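Local coordinates for tyrosine--tRNA ligase (Archaeoglobus fulgidus, PDB 2CYB), which probably attaches tyrosine to its cognate tRNA in two steps, first activating the amino acid with ATP and then transferring it to the acceptor end, at residues L26-V37 with D165-V175; T204-G212 with E248-H258. All coordinates share one frame; numbering follows the deposited sequence.

Interaction 1: L26-V37 with D165-V175; sequences LIETKEKPRAYV and DIAHLGVDLAV. With TYR (tyrosine), chain C.
Tyr-36, Asp-172 and Arg-34 carry this contact. The Tyr-36 ring lies across the side chains of Val-171, Leu-169 and Ile-166, with its CD2 3.7 Å from CG1 of Val-171. With the ring packed this way, its hydroxyl lies at the bound tyrosine: Tyr-36 OH is 2.8 Å from the ligand OH, which meets the ring at its edge and donates to Asp-165 OD1 over 2.6 Å.

The Asp-172 carboxylate grips the other segment mainly through OD1. That oxygen takes NZ of the exposed, poorly ordered Lys-30 at 2.7 Å on the syn lone pair, a salt bridge, and Arg-34 N at 2.9 Å on the anti one. Arg-34 O answers by accepting from both Asp-172 N and Leu-173 N. The Arg-34 side chain, bent at chi3 (-64°), turns NH1 to Leu-169 O, 2.9 Å away and in the guanidinium plane, just where Gly-170 ends helix 154-168 in a Schellman motif; NE forms a salt bridge with Glu-65.

Strands 34-39 and 173-177 run parallel here in the Rossmann-fold sheet, flanked by strands 65-70 and 200-204. Helix 47-61 covers the face bearing Ala-35 and Leu-173, while Tyr-36 and Ala-174 point to the other.

Interaction 2: T204-G212 with E248-H258; sequences TPILVGLDG and ENPILDIAKYH
Leu-207 reaches helix 250-263 with both methyls. Its CD2 slides past Tyr-257, 3.8 Å from CD2 of that ring, and also touches Asp-253 CB; CD1 meets the imidazole edge of His-258 at CE1, 3.8 Å away. With chi1 near -74°, Leu-207 CG stands anti to its own carbonyl carbon, which sends CD1 to His-258 and CD2 to Tyr-257 and Asp-253. Pro-205 adds its ring from the same segment, CG lying 3.4 Å from Tyr-257 OH.

Nearer the helix start, Val-208 CG2 packs at 3.8 Å against CG of Pro-250, the two side chains crossing at about a right angle. Gly-209 O comes to 3.3 Å from the same CG.

Two waters bridge the loop and the helix. One accepts from Val-208 N and donates to Asp-253 OD1 (2.5 Å); the other donates to Val-208 O and to the same OD1 (2.9 Å).

Further out, a type I turn from Gly-209 to Gly-212, closed by Gly-212 N to Gly-209 O, sets the chain beside Pro-250. Met-51 of helix 47-61 touches both Leu-207 and Tyr-257, and His-258 NE2 is bonded to Leu-47 O in the HIGH region.

No direct hydrogen bond joins the segments. Apolar packing and water hold the loop between strand 200-204 and the KMSKS region to helix 250-263, a polar coupling probably more yielding than direct bonds.

In the fold
Interactions 1 and 2 lie on opposite sides of the chain's centre, about 28 Å between their centres, although their nearest atoms come within about 5 Å. Interaction 1 supplies Tyr-36 and Asp-165 to the tyrosine pocket, where Tyr-158, Gln-162 and Gln-180 also bond the ligand. Interaction 2 stands back from it: the Leu-207 side chain is about 13 Å from the bound tyrosine, and 204-212 leads on toward the KMSKS region. Strand 200-204 lies beside 173-177 in the sheet and runs on into the 204-212 loop. Helix 47-61, on the face away from Tyr-36, touches interaction 1 through Leu-56 and Leu-59 and interaction 2 through Met-50 and Met-51.

Interaction 1: L26-V37 with D165-V175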
loop_
_atom_site.group_PDB
_atom_site.type_symbol
_atom_site.label_atom_id
_atom_site.label_comp_id
_atom_site.label_asym_id
_atom_site.label_seq_id
_atom_site.Cartn_x
_atom_site.Cartn_y
_atom_site.Cartn_z
ATOM N N LEU A 26 31.785 2.601 10.718
ATOM C CA LEU A 26 31.150 1.304 10.521
ATOM C C LEU A 26 32.229 0.241 10.331
ATOM O O LEU A 26 32.137 -0.860 10.875
ATOM C CB LEU A 26 30.233 1.335 9.291
ATOM C CG LEU A 26 29.743 -0.021 8.767
ATOM C CD1 LEU A 26 28.969 -0.763 9.848
ATOM C CD2 LEU A 26 28.862 0.204 7.543
ATOM N N ILE A 27 33.254 0.573 9.553
ATOM C CA ILE A 27 34.346 -0.358 9.296
ATOM C C ILE A 27 35.134 -0.588 10.584
ATOM O O ILE A 27 35.705 -1.658 10.793
ATOM C CB ILE A 27 35.287 0.188 8.202
ATOM C CG1 ILE A 27 34.487 0.444 6.921
ATOM C CG2 ILE A 27 36.403 -0.810 7.926
ATOM C CD1 ILE A 27 35.299 1.019 5.784
ATOM N N GLU A 28 35.152 0.426 11.442
ATOM C CA GLU A 28 35.843 0.340 12.721
ATOM C C GLU A 28 35.066 -0.612 13.620
ATOM O O GLU A 28 35.405 -1.790 13.728
ATOM C CB GLU A 28 35.924 1.722 13.366
ATOM C CG GLU A 28 36.829 2.697 12.628
ATOM C CD GLU A 28 36.684 4.120 13.128
ATOM O OE1 GLU A 28 36.713 4.325 14.360
ATOM O OE2 GLU A 28 36.545 5.037 12.290
ATOM N N THR A 29 34.018 -0.098 14.259
ATOM C CA THR A 29 33.187 -0.918 15.133
ATOM C C THR A 29 32.435 -1.946 14.296
ATOM O O THR A 29 31.860 -1.611 13.262
ATOM C CB THR A 29 32.171 -0.058 15.912
ATOM O OG1 THR A 29 31.252 -0.913 16.601
ATOM C CG2 THR A 29 31.403 0.852 14.972
ATOM N N LYS A 30 32.444 -3.196 14.751
ATOM C CA LYS A 30 31.786 -4.298 14.050
ATOM C C LYS A 30 32.629 -4.725 12.859
ATOM O O LYS A 30 32.503 -4.176 11.766
ATOM C CB LYS A 30 30.383 -3.896 13.573
ATOM C CG LYS A 30 29.652 -5.004 12.825
ATOM C CD LYS A 30 28.212 -4.626 12.507
ATOM C CE LYS A 30 27.475 -5.792 11.861
ATOM N NZ LYS A 30 26.035 -5.497 11.627
ATOM N N GLU A 31 33.496 -5.706 13.084
ATOM C CA GLU A 31 34.376 -6.214 12.041
ATOM C C GLU A 31 33.640 -7.165 11.115
ATOM O O GLU A 31 34.253 -8.016 10.468
ATOM C CB GLU A 31 35.582 -6.931 12.657
ATOM C CG GLU A 31 35.245 -8.162 13.497
ATOM C CD GLU A 31 34.422 -7.833 14.731
ATOM O OE1 GLU A 31 33.198 -7.612 14.599
ATOM O OE2 GLU A 31 35.004 -7.789 15.835
ATOM N N LYS A 32 32.322 -7.022 11.050
ATOM C CA LYS A 32 31.524 -7.879 10.189
ATOM C C LYS A 32 30.370 -7.101 9.560
ATOM O O LYS A 32 29.200 -7.425 9.764
ATOM C CB LYS A 32 30.995 -9.066 10.995
ATOM C CG LYS A 32 30.736 -10.294 10.153
ATOM C CD LYS A 32 31.957 -10.646 9.310
ATOM C CE LYS A 32 31.702 -11.875 8.449
ATOM N NZ LYS A 32 32.810 -12.124 7.488
ATOM N N PRO A 33 30.693 -6.058 8.776
ATOM C CA PRO A 33 29.699 -5.213 8.106
ATOM C C PRO A 33 28.953 -5.964 7.007
ATOM O O PRO A 33 29.530 -6.797 6.306
ATOM C CB PRO A 33 30.539 -4.066 7.540
ATOM C CG PRO A 33 31.782 -4.074 8.391
ATOM C CD PRO A 33 32.048 -5.541 8.533
ATOM N N ARG A 34 27.669 -5.659 6.856
ATOM C CA ARG A 34 26.854 -6.307 5.840
ATOM C C ARG A 34 26.304 -5.277 4.853
ATOM O O ARG A 34 25.779 -4.232 5.252
ATOM C CB ARG A 34 25.694 -7.060 6.500
ATOM C CG ARG A 34 24.850 -7.880 5.541
ATOM C CD ARG A 34 23.765 -8.635 6.290
ATOM N NE ARG A 34 24.327 -9.621 7.209
ATOM C CZ ARG A 34 23.609 -10.436 7.976
ATOM N NH1 ARG A 34 22.280 -10.393 7.946
ATOM N NH2 ARG A 34 24.222 -11.302 8.772
ATOM N N ALA A 35 26.451 -5.575 3.567
ATOM C CA ALA A 35 25.960 -4.702 2.508
ATOM C C ALA A 35 25.101 -5.524 1.557
ATOM O O ALA A 35 25.227 -6.748 1.486
ATOM C CB ALA A 35 27.127 -4.084 1.748
ATOM N N TYR A 36 24.213 -4.852 0.832
ATOM C CA TYR A 36 23.365 -5.542 -0.128
ATOM C C TYR A 36 22.961 -4.605 -1.247
ATOM O O TYR A 36 23.178 -3.399 -1.181
ATOM C CB TYR A 36 22.067 -6.067 0.535
ATOM C CG TYR A 36 20.840 -5.151 0.418
ATOM C CD1 TYR A 36 19.630 -5.635 -0.097
ATOM C CD2 TYR A 36 20.883 -3.821 0.847
ATOM C CE1 TYR A 36 18.494 -4.820 -0.178
ATOM C CE2 TYR A 36 19.757 -2.995 0.769
ATOM C CZ TYR A 36 18.567 -3.502 0.259
ATOM O OH TYR A 36 17.454 -2.695 0.209
ATOM N N VAL A 37 22.376 -5.203 -2.271
ATOM C CA VAL A 37 21.807 -4.482 -3.392
ATOM C C VAL A 37 20.589 -5.328 -3.701
ATOM O O VAL A 37 20.626 -6.561 -3.590
ATOM C CB VAL A 37 22.700 -4.438 -4.658
ATOM C CG1 VAL A 37 21.937 -3.698 -5.777
ATOM C CG2 VAL A 37 24.010 -3.709 -4.374
ATOM N N ASP A 165 13.456 -3.714 3.767
ATOM C CA ASP A 165 14.361 -4.803 3.405
ATOM C C ASP A 165 15.712 -4.584 4.078
ATOM O O ASP A 165 16.365 -5.537 4.488
ATOM C CB ASP A 165 14.570 -4.866 1.890
ATOM C CG ASP A 165 13.349 -5.351 1.159
ATOM O OD1 ASP A 165 13.225 -5.026 -0.036
ATOM O OD2 ASP A 165 12.523 -6.066 1.772
ATOM N N ILE A 166 16.123 -3.323 4.188
ATOM C CA ILE A 166 17.399 -2.989 4.810
ATOM C C ILE A 166 17.420 -3.500 6.255
ATOM O O ILE A 166 18.367 -4.168 6.679
ATOM C CB ILE A 166 17.638 -1.457 4.798
ATOM C CG1 ILE A 166 17.799 -0.968 3.351
ATOM C CG2 ILE A 166 18.878 -1.114 5.613
ATOM C CD1 ILE A 166 17.755 0.536 3.209
ATOM N N ALA A 167 16.359 -3.206 6.996
ATOM C CA ALA A 167 16.265 -3.637 8.391
ATOM C C ALA A 167 16.108 -5.145 8.549
ATOM O O ALA A 167 16.793 -5.765 9.361
ATOM C CB ALA A 167 15.106 -2.934 9.070
ATOM N N HIS A 168 15.205 -5.740 7.779
ATOM C CA HIS A 168 14.971 -7.172 7.895
ATOM C C HIS A 168 16.102 -8.069 7.403
ATOM O O HIS A 168 16.175 -9.233 7.795
ATOM C CB HIS A 168 13.645 -7.536 7.224
ATOM C CG HIS A 168 12.447 -7.129 8.026
ATOM N ND1 HIS A 168 11.672 -8.033 8.717
ATOM C CD2 HIS A 168 11.930 -5.906 8.295
ATOM C CE1 HIS A 168 10.728 -7.386 9.380
ATOM N NE2 HIS A 168 10.863 -6.093 9.141
ATOM N N LEU A 169 16.985 -7.540 6.558
ATOM C CA LEU A 169 18.116 -8.324 6.075
ATOM C C LEU A 169 19.359 -8.030 6.929
ATOM O O LEU A 169 20.453 -8.530 6.651
ATOM C CB LEU A 169 18.396 -8.007 4.598
ATOM C CG LEU A 169 17.312 -8.451 3.606
ATOM C CD1 LEU A 169 17.594 -7.848 2.231
ATOM C CD2 LEU A 169 17.261 -9.971 3.527
ATOM N N GLY A 170 19.183 -7.210 7.965
ATOM C CA GLY A 170 20.292 -6.868 8.844
ATOM C C GLY A 170 21.420 -6.187 8.096
ATOM O O GLY A 170 22.597 -6.435 8.348
ATOM N N VAL A 171 21.052 -5.305 7.178
ATOM C CA VAL A 171 22.018 -4.588 6.361
ATOM C C VAL A 171 22.561 -3.325 7.025
ATOM O O VAL A 171 21.815 -2.548 7.619
ATOM C CB VAL A 171 21.379 -4.245 4.988
ATOM C CG1 VAL A 171 22.227 -3.239 4.224
ATOM C CG2 VAL A 171 21.216 -5.519 4.186
ATOM N N ASP A 172 23.877 -3.140 6.933
ATOM C CA ASP A 172 24.539 -1.972 7.503
ATOM C C ASP A 172 24.784 -0.934 6.420
ATOM O O ASP A 172 24.753 0.270 6.680
ATOM C CB ASP A 172 25.878 -2.374 8.130
ATOM C CG ASP A 172 25.709 -3.378 9.243
ATOM O OD1 ASP A 172 26.223 -4.513 9.119
ATOM O OD2 ASP A 172 25.046 -3.028 10.241
ATOM N N LEU A 173 25.031 -1.417 5.205
ATOM C CA LEU A 173 25.299 -0.553 4.062
ATOM C C LEU A 173 24.386 -0.884 2.884
ATOM O O LEU A 173 24.467 -1.969 2.307
ATOM C CB LEU A 173 26.764 -0.699 3.628
ATOM C CG LEU A 173 27.194 0.095 2.387
ATOM C CD1 LEU A 173 27.142 1.581 2.684
ATOM C CD2 LEU A 173 28.597 -0.316 1.973
ATOM N N ALA A 174 23.511 0.054 2.539
ATOM C CA ALA A 174 22.596 -0.130 1.410
ATOM C C ALA A 174 23.283 0.425 0.163
ATOM O O ALA A 174 23.607 1.605 0.107
ATOM C CB ALA A 174 21.291 0.623 1.662
ATOM N N VAL A 175 23.494 -0.428 -0.829
ATOM C CA VAL A 175 24.138 -0.012 -2.069
ATOM C C VAL A 175 23.103 0.054 -3.194
ATOM O O VAL A 175 22.247 -0.822 -3.313
ATOM C CB VAL A 175 25.244 -1.011 -2.487
ATOM C CG1 VAL A 175 25.892 -0.556 -3.781
ATOM C CG2 VAL A 175 26.295 -1.129 -1.383
HETATM N N TYR C . 14.457 -0.243 -6.283
HETATM C CA TYR C . 15.556 -1.045 -6.877
HETATM C C TYR C . 15.710 -0.746 -8.366
HETATM O O TYR C . 16.596 -1.352 -8.991
HETATM C CB TYR C . 15.278 -2.534 -6.649
HETATM C CG TYR C . 15.246 -2.874 -5.178
HETATM C CD1 TYR C . 14.131 -3.478 -4.596
HETATM C CD2 TYR C . 16.346 -2.580 -4.362
HETATM C CE1 TYR C . 14.115 -3.789 -3.225
HETATM C CE2 TYR C . 16.342 -2.880 -3.012
HETATM C CZ TYR C . 15.228 -3.486 -2.446
HETATM O OH TYR C . 15.248 -3.796 -1.109
HETATM O OXT TYR C . 14.954 0.102 -8.884
HETATM O O HOH W 1 24.128 -7.283 10.412
#

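Interaction 2: T204-G212 with E248-H258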
loop_
_atom_site.group_PDB
_atom_site.type_symbol
_atom_site.label_atom_id
_atom_site.label_comp_id
_atom_site.label_asym_id
_atom_site.label_seq_id
_atom_site.Cartn_x
_atom_site.Cartn_y
_atom_site.Cartn_z
ATOM N N THR A 204 25.870 4.570 -6.586
ATOM C CA THR A 204 26.667 4.508 -7.804
ATOM C C THR A 204 26.018 5.433 -8.829
ATOM O O THR A 204 24.817 5.698 -8.775
ATOM C CB THR A 204 26.706 3.084 -8.362
ATOM O OG1 THR A 204 25.366 2.605 -8.532
ATOM C CG2 THR A 204 27.446 2.160 -7.408
ATOM N N PRO A 205 26.809 5.957 -9.770
ATOM C CA PRO A 205 26.217 6.847 -10.769
ATOM C C PRO A 205 25.310 6.093 -11.733
ATOM O O PRO A 205 25.424 4.876 -11.881
ATOM C CB PRO A 205 27.441 7.446 -11.465
ATOM C CG PRO A 205 28.463 6.356 -11.355
ATOM C CD PRO A 205 28.268 5.848 -9.945
ATOM N N ILE A 206 24.401 6.811 -12.374
ATOM C CA ILE A 206 23.504 6.190 -13.344
ATOM C C ILE A 206 24.199 6.211 -14.708
ATOM O O ILE A 206 24.575 7.270 -15.201
ATOM C CB ILE A 206 22.172 6.960 -13.445
ATOM C CG1 ILE A 206 21.460 6.952 -12.086
ATOM C CG2 ILE A 206 21.300 6.347 -14.527
ATOM C CD1 ILE A 206 21.250 5.570 -11.499
ATOM N N LEU A 207 24.373 5.040 -15.309
ATOM C CA LEU A 207 25.041 4.940 -16.604
ATOM C C LEU A 207 24.197 5.436 -17.766
ATOM O O LEU A 207 23.070 4.986 -17.957
ATOM C CB LEU A 207 25.434 3.492 -16.888
ATOM C CG LEU A 207 26.606 2.880 -16.132
ATOM C CD1 LEU A 207 26.770 1.428 -16.577
ATOM C CD2 LEU A 207 27.882 3.680 -16.406
ATOM N N VAL A 208 24.740 6.361 -18.550
ATOM C CA VAL A 208 24.005 6.854 -19.704
ATOM C C VAL A 208 24.058 5.754 -20.755
ATOM O O VAL A 208 24.943 4.893 -20.722
ATOM C CB VAL A 208 24.630 8.144 -20.273
ATOM C CG1 VAL A 208 24.711 9.195 -19.181
ATOM C CG2 VAL A 208 26.013 7.856 -20.853
ATOM N N GLY A 209 23.100 5.767 -21.672
ATOM C CA GLY A 209 23.071 4.759 -22.716
ATOM C C GLY A 209 24.152 4.971 -23.765
ATOM O O GLY A 209 24.787 6.021 -23.807
ATOM N N LEU A 210 24.345 3.968 -24.615
ATOM C CA LEU A 210 25.355 4.003 -25.671
ATOM C C LEU A 210 25.269 5.198 -26.619
ATOM O O LEU A 210 26.264 5.560 -27.250
ATOM C CB LEU A 210 25.297 2.703 -26.474
ATOM C CG LEU A 210 25.677 1.450 -25.675
ATOM C CD1 LEU A 210 25.423 0.201 -26.500
ATOM C CD2 LEU A 210 27.138 1.539 -25.258
ATOM N N ASP A 211 24.090 5.809 -26.717
ATOM C CA ASP A 211 23.897 6.969 -27.586
ATOM C C ASP A 211 24.114 8.294 -26.856
ATOM O O ASP A 211 23.930 9.363 -27.435
ATOM C CB ASP A 211 22.491 6.957 -28.189
ATOM C CG ASP A 211 21.416 6.723 -27.145
ATOM O OD1 ASP A 211 21.583 7.200 -26.000
ATOM O OD2 ASP A 211 20.401 6.069 -27.472
ATOM N N GLY A 212 24.492 8.224 -25.583
ATOM C CA GLY A 212 24.736 9.439 -24.824
ATOM C C GLY A 212 23.507 9.974 -24.119
ATOM O O GLY A 212 23.556 11.026 -23.477
ATOM N N GLU A 248 29.942 11.635 -19.394
ATOM C CA GLU A 248 28.808 11.223 -20.212
ATOM C C GLU A 248 29.282 10.473 -21.453
ATOM O O GLU A 248 28.524 10.303 -22.411
ATOM C CB GLU A 248 27.961 12.433 -20.636
ATOM C CG GLU A 248 26.654 12.055 -21.341
ATOM C CD GLU A 248 25.960 13.237 -22.004
ATOM O OE1 GLU A 248 25.618 14.208 -21.297
ATOM O OE2 GLU A 248 25.753 13.189 -23.238
ATOM N N ASN A 249 30.539 10.037 -21.442
ATOM C CA ASN A 249 31.079 9.283 -22.569
ATOM C C ASN A 249 30.889 7.810 -22.238
ATOM O O ASN A 249 31.599 7.252 -21.399
ATOM C CB ASN A 249 32.566 9.606 -22.784
ATOM C CG ASN A 249 33.115 9.015 -24.082
ATOM O OD1 ASN A 249 33.862 9.674 -24.812
ATOM N ND2 ASN A 249 32.751 7.769 -24.368
ATOM N N PRO A 250 29.916 7.163 -22.896
ATOM C CA PRO A 250 29.553 5.752 -22.730
ATOM C C PRO A 250 30.712 4.771 -22.812
ATOM O O PRO A 250 30.764 3.798 -22.063
ATOM C CB PRO A 250 28.543 5.524 -23.855
ATOM C CG PRO A 250 27.931 6.869 -24.036
ATOM C CD PRO A 250 29.115 7.777 -23.970
ATOM N N ILE A 251 31.632 5.011 -23.739
ATOM C CA ILE A 251 32.772 4.124 -23.905
ATOM C C ILE A 251 33.763 4.299 -22.759
ATOM O O ILE A 251 34.261 3.313 -22.207
ATOM C CB ILE A 251 33.468 4.381 -25.263
ATOM C CG1 ILE A 251 32.438 4.236 -26.383
ATOM C CG2 ILE A 251 34.612 3.400 -25.473
ATOM C CD1 ILE A 251 31.684 2.913 -26.355
ATOM N N LEU A 252 34.042 5.547 -22.400
ATOM C CA LEU A 252 34.954 5.816 -21.299
ATOM C C LEU A 252 34.369 5.228 -20.021
ATOM O O LEU A 252 35.098 4.707 -19.175
ATOM C CB LEU A 252 35.167 7.317 -21.130
ATOM C CG LEU A 252 36.252 7.927 -22.017
ATOM C CD1 LEU A 252 36.345 9.421 -21.750
ATOM C CD2 LEU A 252 37.586 7.251 -21.727
ATOM N N ASP A 253 33.046 5.299 -19.894
ATOM C CA ASP A 253 32.372 4.768 -18.718
ATOM C C ASP A 253 32.594 3.273 -18.587
ATOM O O ASP A 253 32.818 2.777 -17.485
ATOM C CB ASP A 253 30.864 5.067 -18.762
ATOM C CG ASP A 253 30.547 6.517 -18.418
ATOM O OD1 ASP A 253 29.396 6.954 -18.650
ATOM O OD2 ASP A 253 31.446 7.219 -17.909
ATOM N N ILE A 254 32.537 2.545 -19.698
ATOM C CA ILE A 254 32.752 1.107 -19.622
ATOM C C ILE A 254 34.187 0.842 -19.171
ATOM O O ILE A 254 34.446 -0.081 -18.400
ATOM C CB ILE A 254 32.484 0.419 -20.975
ATOM C CG1 ILE A 254 31.009 0.599 -21.351
ATOM C CG2 ILE A 254 32.837 -1.068 -20.886
ATOM C CD1 ILE A 254 30.643 0.023 -22.716
ATOM N N ALA A 255 35.125 1.653 -19.649
ATOM C CA ALA A 255 36.511 1.473 -19.238
ATOM C C ALA A 255 36.640 1.751 -17.738
ATOM O O ALA A 255 37.252 0.978 -16.999
ATOM C CB ALA A 255 37.415 2.422 -20.015
ATOM N N LYS A 256 36.050 2.857 -17.300
ATOM C CA LYS A 256 36.111 3.267 -15.905
ATOM C C LYS A 256 35.420 2.342 -14.904
ATOM O O LYS A 256 36.010 1.966 -13.890
ATOM C CB LYS A 256 35.535 4.679 -15.752
ATOM C CG LYS A 256 35.650 5.255 -14.338
ATOM C CD LYS A 256 34.979 6.622 -14.240
ATOM C CE LYS A 256 35.080 7.205 -12.837
ATOM N NZ LYS A 256 36.498 7.412 -12.417
ATOM N N TYR A 257 34.181 1.959 -15.198
ATOM C CA TYR A 257 33.400 1.135 -14.277
ATOM C C TYR A 257 33.500 -0.380 -14.388
ATOM O O TYR A 257 33.326 -1.085 -13.391
ATOM C CB TYR A 257 31.931 1.553 -14.367
ATOM C CG TYR A 257 31.715 3.003 -14.004
ATOM C CD1 TYR A 257 31.924 3.450 -12.697
ATOM C CD2 TYR A 257 31.368 3.941 -14.972
ATOM C CE1 TYR A 257 31.802 4.795 -12.367
ATOM C CE2 TYR A 257 31.240 5.286 -14.656
ATOM C CZ TYR A 257 31.463 5.708 -13.349
ATOM O OH TYR A 257 31.378 7.039 -13.039
ATOM N N HIS A 258 33.791 -0.896 -15.576
ATOM C CA HIS A 258 33.858 -2.345 -15.727
ATOM C C HIS A 258 35.227 -2.945 -16.022
ATOM O O HIS A 258 35.648 -3.900 -15.372
ATOM C CB HIS A 258 32.876 -2.801 -16.820
ATOM C CG HIS A 258 31.476 -2.305 -16.618
ATOM N ND1 HIS A 258 31.032 -1.102 -17.124
ATOM C CD2 HIS A 258 30.438 -2.827 -15.922
ATOM C CE1 HIS A 258 29.781 -0.902 -16.747
ATOM N NE2 HIS A 258 29.397 -1.933 -16.016
HETATM O O HOH W 2 27.222 7.711 -17.554
HETATM O O HOH W 3 27.676 4.846 -19.536
#